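Local coordinates for manganese-binding protein (Chlamydia trachomatis, PDB 6NSI), which binds Fe(2+), Mn(2+) and Ni(2+), preferring Fe(2+), and delivers them to the membrane permease of the YtgABCD ABC transporter for import into the cytoplasm, at residues S1-D13 against G20-A32. Numbering follows the deposited sequence.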
# COMPACT_ATOMS: atom_id res chain seq x y z
N SER A 1 -2.67 4.72 -31.24
CA SER A 1 -2.73 3.68 -30.19
C SER A 1 -1.47 3.60 -29.32
O SER A 1 -0.55 2.82 -29.60
CB SER A 1 -2.98 2.32 -30.84
OG SER A 1 -3.57 1.44 -29.89
N ILE A 2 -1.46 4.41 -28.25
CA ILE A 2 -0.30 4.56 -27.37
C ILE A 2 -0.53 3.78 -26.08
O ILE A 2 -1.65 3.74 -25.55
CB ILE A 2 -0.04 6.05 -27.09
CG1 ILE A 2 0.03 6.84 -28.40
CG2 ILE A 2 1.24 6.24 -26.31
CD1 ILE A 2 -1.04 7.89 -28.54
N TYR A 3 0.53 3.14 -25.57
CA TYR A 3 0.45 2.27 -24.40
C TYR A 3 1.37 2.77 -23.29
O TYR A 3 2.54 3.09 -23.54
CB TYR A 3 0.84 0.83 -24.74
CG TYR A 3 -0.22 0.08 -25.51
CD1 TYR A 3 -1.32 -0.46 -24.87
CD2 TYR A 3 -0.12 -0.07 -26.90
CE1 TYR A 3 -2.29 -1.14 -25.57
CE2 TYR A 3 -1.09 -0.75 -27.61
CZ TYR A 3 -2.17 -1.29 -26.94
OH TYR A 3 -3.14 -1.97 -27.65
N VAL A 4 0.85 2.79 -22.07
CA VAL A 4 1.63 3.07 -20.87
C VAL A 4 1.43 1.92 -19.89
O VAL A 4 0.30 1.45 -19.70
CB VAL A 4 1.24 4.42 -20.24
CG1 VAL A 4 1.83 4.55 -18.83
CG2 VAL A 4 1.70 5.56 -21.14
N LEU A 5 2.52 1.45 -19.29
CA LEU A 5 2.51 0.27 -18.43
C LEU A 5 2.67 0.68 -16.97
O LEU A 5 3.56 1.47 -16.63
CB LEU A 5 3.62 -0.71 -18.82
CG LEU A 5 3.68 -2.00 -17.98
CD1 LEU A 5 2.39 -2.77 -18.09
CD2 LEU A 5 4.84 -2.90 -18.32
N SER A 6 1.80 0.15 -16.12
CA SER A 6 1.95 0.27 -14.67
C SER A 6 2.19 -1.11 -14.07
O SER A 6 1.58 -2.10 -14.49
CB SER A 6 0.70 0.89 -14.04
OG SER A 6 0.49 2.22 -14.49
N MET A 7 3.08 -1.18 -13.08
CA MET A 7 3.41 -2.48 -12.49
C MET A 7 2.21 -3.12 -11.80
O MET A 7 2.01 -4.34 -11.89
CB MET A 7 4.58 -2.34 -11.52
CG MET A 7 5.95 -2.33 -12.21
SD MET A 7 6.23 -3.82 -13.19
CE MET A 7 6.00 -5.09 -11.95
N ASN A 8 1.38 -2.32 -11.12
CA ASN A 8 0.29 -2.86 -10.29
C ASN A 8 -0.90 -1.90 -10.34
O ASN A 8 -0.83 -0.83 -10.95
CB ASN A 8 0.77 -3.11 -8.86
CG ASN A 8 1.24 -1.83 -8.16
OD1 ASN A 8 0.49 -0.84 -8.04
ND2 ASN A 8 2.47 -1.85 -7.67
N ARG A 9 -2.00 -2.28 -9.66
CA ARG A 9 -3.24 -1.51 -9.77
C ARG A 9 -3.23 -0.25 -8.91
O ARG A 9 -3.92 0.73 -9.23
CB ARG A 9 -4.44 -2.36 -9.40
CG ARG A 9 -4.82 -3.37 -10.47
CD ARG A 9 -5.40 -2.67 -11.70
NE ARG A 9 -6.59 -1.89 -11.37
CZ ARG A 9 -7.77 -2.42 -11.09
NH1 ARG A 9 -7.93 -3.74 -11.10
NH2 ARG A 9 -8.81 -1.65 -10.80
N MET A 10 -2.47 -0.26 -7.82
CA MET A 10 -2.36 0.94 -6.99
C MET A 10 -1.74 2.08 -7.80
O MET A 10 -2.15 3.24 -7.66
CB MET A 10 -1.54 0.62 -5.75
CG MET A 10 -2.21 -0.46 -4.88
SD MET A 10 -1.77 -2.16 -5.35
CE MET A 10 -0.11 -2.25 -4.66
N ILE A 11 -0.79 1.75 -8.68
CA ILE A 11 -0.27 2.73 -9.62
C ILE A 11 -1.23 2.93 -10.78
O ILE A 11 -1.56 4.06 -11.14
CB ILE A 11 1.12 2.29 -10.11
CG1 ILE A 11 2.11 2.31 -8.95
CG2 ILE A 11 1.61 3.19 -11.23
CD1 ILE A 11 3.34 1.51 -9.22
N CYS A 12 -1.71 1.83 -11.38
CA CYS A 12 -2.43 1.94 -12.66
C CYS A 12 -3.69 2.79 -12.54
O CYS A 12 -4.01 3.56 -13.46
CB CYS A 12 -2.80 0.56 -13.19
SG CYS A 12 -3.31 0.62 -14.95
N ASP A 13 -4.42 2.66 -11.44
CA ASP A 13 -5.68 3.39 -11.34
C ASP A 13 -5.47 4.89 -11.20
O ASP A 13 -6.37 5.66 -11.53
CB ASP A 13 -6.50 2.86 -10.18
CG ASP A 13 -6.94 1.42 -10.40
OD1 ASP A 13 -6.70 0.88 -11.51
OD2 ASP A 13 -7.52 0.83 -9.47
N GLY A 20 -6.90 9.58 -18.76
CA GLY A 20 -8.18 9.30 -19.36
C GLY A 20 -8.06 8.58 -20.70
O GLY A 20 -7.26 7.66 -20.87
N ASP A 21 -8.90 8.93 -21.65
CA ASP A 21 -8.96 8.23 -22.96
C ASP A 21 -7.72 8.40 -23.84
O ASP A 21 -7.56 7.56 -24.71
CB ASP A 21 -10.08 8.83 -23.81
CG ASP A 21 -11.33 7.98 -23.89
OD1 ASP A 21 -11.56 7.21 -22.97
OD2 ASP A 21 -12.06 8.11 -24.88
N ARG A 22 -6.86 9.40 -23.63
CA ARG A 22 -5.82 9.67 -24.61
C ARG A 22 -4.70 8.62 -24.66
O ARG A 22 -3.77 8.80 -25.45
CB ARG A 22 -5.23 11.06 -24.36
CG ARG A 22 -6.19 12.20 -24.72
CD ARG A 22 -5.78 12.90 -26.01
NE ARG A 22 -6.39 14.22 -26.19
CZ ARG A 22 -6.15 15.27 -25.40
NH1 ARG A 22 -5.32 15.17 -24.37
NH2 ARG A 22 -6.75 16.43 -25.65
N VAL A 23 -4.77 7.55 -23.87
CA VAL A 23 -3.76 6.49 -23.89
C VAL A 23 -4.41 5.20 -23.41
O VAL A 23 -5.46 5.20 -22.77
CB VAL A 23 -2.54 6.83 -23.00
CG1 VAL A 23 -2.84 6.55 -21.53
CG2 VAL A 23 -1.32 6.05 -23.43
N LYS A 24 -3.76 4.07 -23.73
CA LYS A 24 -4.17 2.77 -23.22
C LYS A 24 -3.25 2.35 -22.09
O LYS A 24 -2.03 2.21 -22.28
CB LYS A 24 -4.18 1.72 -24.34
CG LYS A 24 -5.05 2.17 -25.50
CD LYS A 24 -4.76 1.44 -26.79
CE LYS A 24 -5.85 1.75 -27.80
NZ LYS A 24 -5.53 2.97 -28.62
N ASN A 25 -3.82 2.17 -20.91
CA ASN A 25 -3.07 1.80 -19.72
C ASN A 25 -3.16 0.30 -19.55
O ASN A 25 -4.25 -0.27 -19.59
CB ASN A 25 -3.62 2.51 -18.49
CG ASN A 25 -3.20 3.96 -18.43
OD1 ASN A 25 -2.03 4.26 -18.20
ND2 ASN A 25 -4.14 4.87 -18.69
N ILE A 26 -2.01 -0.34 -19.36
CA ILE A 26 -1.97 -1.76 -19.05
C ILE A 26 -1.34 -1.92 -17.67
O ILE A 26 -0.57 -1.07 -17.20
CB ILE A 26 -1.21 -2.60 -20.11
CG1 ILE A 26 0.07 -1.90 -20.56
CG2 ILE A 26 -2.11 -2.86 -21.31
CD1 ILE A 26 0.97 -2.78 -21.46
N VAL A 27 -1.68 -3.02 -17.02
CA VAL A 27 -1.13 -3.33 -15.71
C VAL A 27 -0.54 -4.72 -15.77
O VAL A 27 -1.14 -5.64 -16.33
CB VAL A 27 -2.19 -3.21 -14.59
CG1 VAL A 27 -3.31 -4.24 -14.76
CG2 VAL A 27 -1.53 -3.35 -13.25
N LEU A 28 0.68 -4.86 -15.25
CA LEU A 28 1.36 -6.17 -15.19
C LEU A 28 0.79 -7.10 -14.13
O LEU A 28 0.46 -8.22 -14.44
CB LEU A 28 2.83 -5.94 -14.90
CG LEU A 28 3.79 -6.61 -15.87
CD1 LEU A 28 3.58 -6.05 -17.26
CD2 LEU A 28 5.21 -6.43 -15.41
N ILE A 29 0.60 -6.59 -12.92
CA ILE A 29 0.19 -7.43 -11.77
C ILE A 29 -1.20 -6.99 -11.31
O ILE A 29 -1.41 -5.82 -11.06
CB ILE A 29 1.22 -7.26 -10.63
CG1 ILE A 29 2.65 -7.54 -11.08
CG2 ILE A 29 0.84 -8.07 -9.40
CD1 ILE A 29 3.68 -7.22 -10.06
N ASP A 30 -2.11 -7.94 -11.27
CA ASP A 30 -3.45 -7.70 -10.75
C ASP A 30 -3.98 -9.01 -10.17
O ASP A 30 -3.37 -10.07 -10.33
CB ASP A 30 -4.42 -7.17 -11.83
CG ASP A 30 -5.69 -6.56 -11.22
OD1 ASP A 30 -5.86 -6.59 -9.98
OD2 ASP A 30 -6.52 -6.03 -12.00
N GLY A 31 -5.12 -8.89 -9.47
CA GLY A 31 -5.79 -10.06 -8.92
C GLY A 31 -5.23 -10.51 -7.59
O GLY A 31 -4.71 -9.74 -6.79
N ALA A 32 -5.30 -11.82 -7.39
CA ALA A 32 -4.93 -12.41 -6.11
C ALA A 32 -3.44 -12.74 -5.99
O ALA A 32 -3.08 -13.62 -5.20
CB ALA A 32 -5.76 -13.68 -5.88
O HOH W 1 -0.64 2.09 -17.00
O HOH W 2 -2.15 -4.87 -8.79
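Val4 and Asn25, whose side chains lie side by side, and Leu5 and Ile26 are register partners on parallel strands 3-6 and 24-27. The backbones are laced together from Lys24 N on Ile2 O (2.8 Å) through Val4 and Ile26 to Leu28 N on Ser6 O (3.0 Å). Beyond the strands Ile29 N still reaches Met7 O, by a more bent bond (141°). Water 2 bridges Arg9 N and Ile29 O where direct pairing has ended; there Asn8 N-caps the helix, its OD1 accepting from Ile11 N.

Apolar contacts line the face of Leu5 and Ile26; the other mixes Val4 and Val27 with polar Ser6 and Asn25. On the first, Leu5 CD1 presses tightly on Ile26 CG1 (3.5 Å) while its CD2 meets Leu28 CD1. Met7, its flexible chain folded back at chi2 and chi3, brings SD to Leu28 CD2 (3.6 Å) and CE to Ile29. The aliphatic chain of Lys24 passes along the Tyr3 ring in an off-centre CH-pi contact through CD, and its NZ donates to Ser1 OG. On the second, beta-branched Val27 packs against the first turn of helix 9-19: CG2, anti to the backbone N, touches Asn8 C (3.3 Å), and Cys12 SG lies against CB. A serine suits this face because water 1 joins its OG, in Ser6, to Val4 O and Asn25 OD1; Thr19 holds Asn25 ND2.

Charge ties the far end. Arg9 NH1 meets Asp30 OD2 (2.8 Å) in the guanidinium plane, and NE meets Asp13 OD1. Lying between these carboxylates, Arg9 probably eases their repulsion; with NH2 on Asp264 O, its rotation is fixed.

The whole is a beta-alpha-beta crossover through helix 9-19. The loop after strand 24-27 leads toward the iron site, the Ile29 side chain about 8 Å from those of ligands His36 and Asp260. Strand 24-27 edges the parallel sheet, strand 54-56 flanks strand 3-6 on its other side, and helix 44-50 covers Leu5, Ile26 and Leu28.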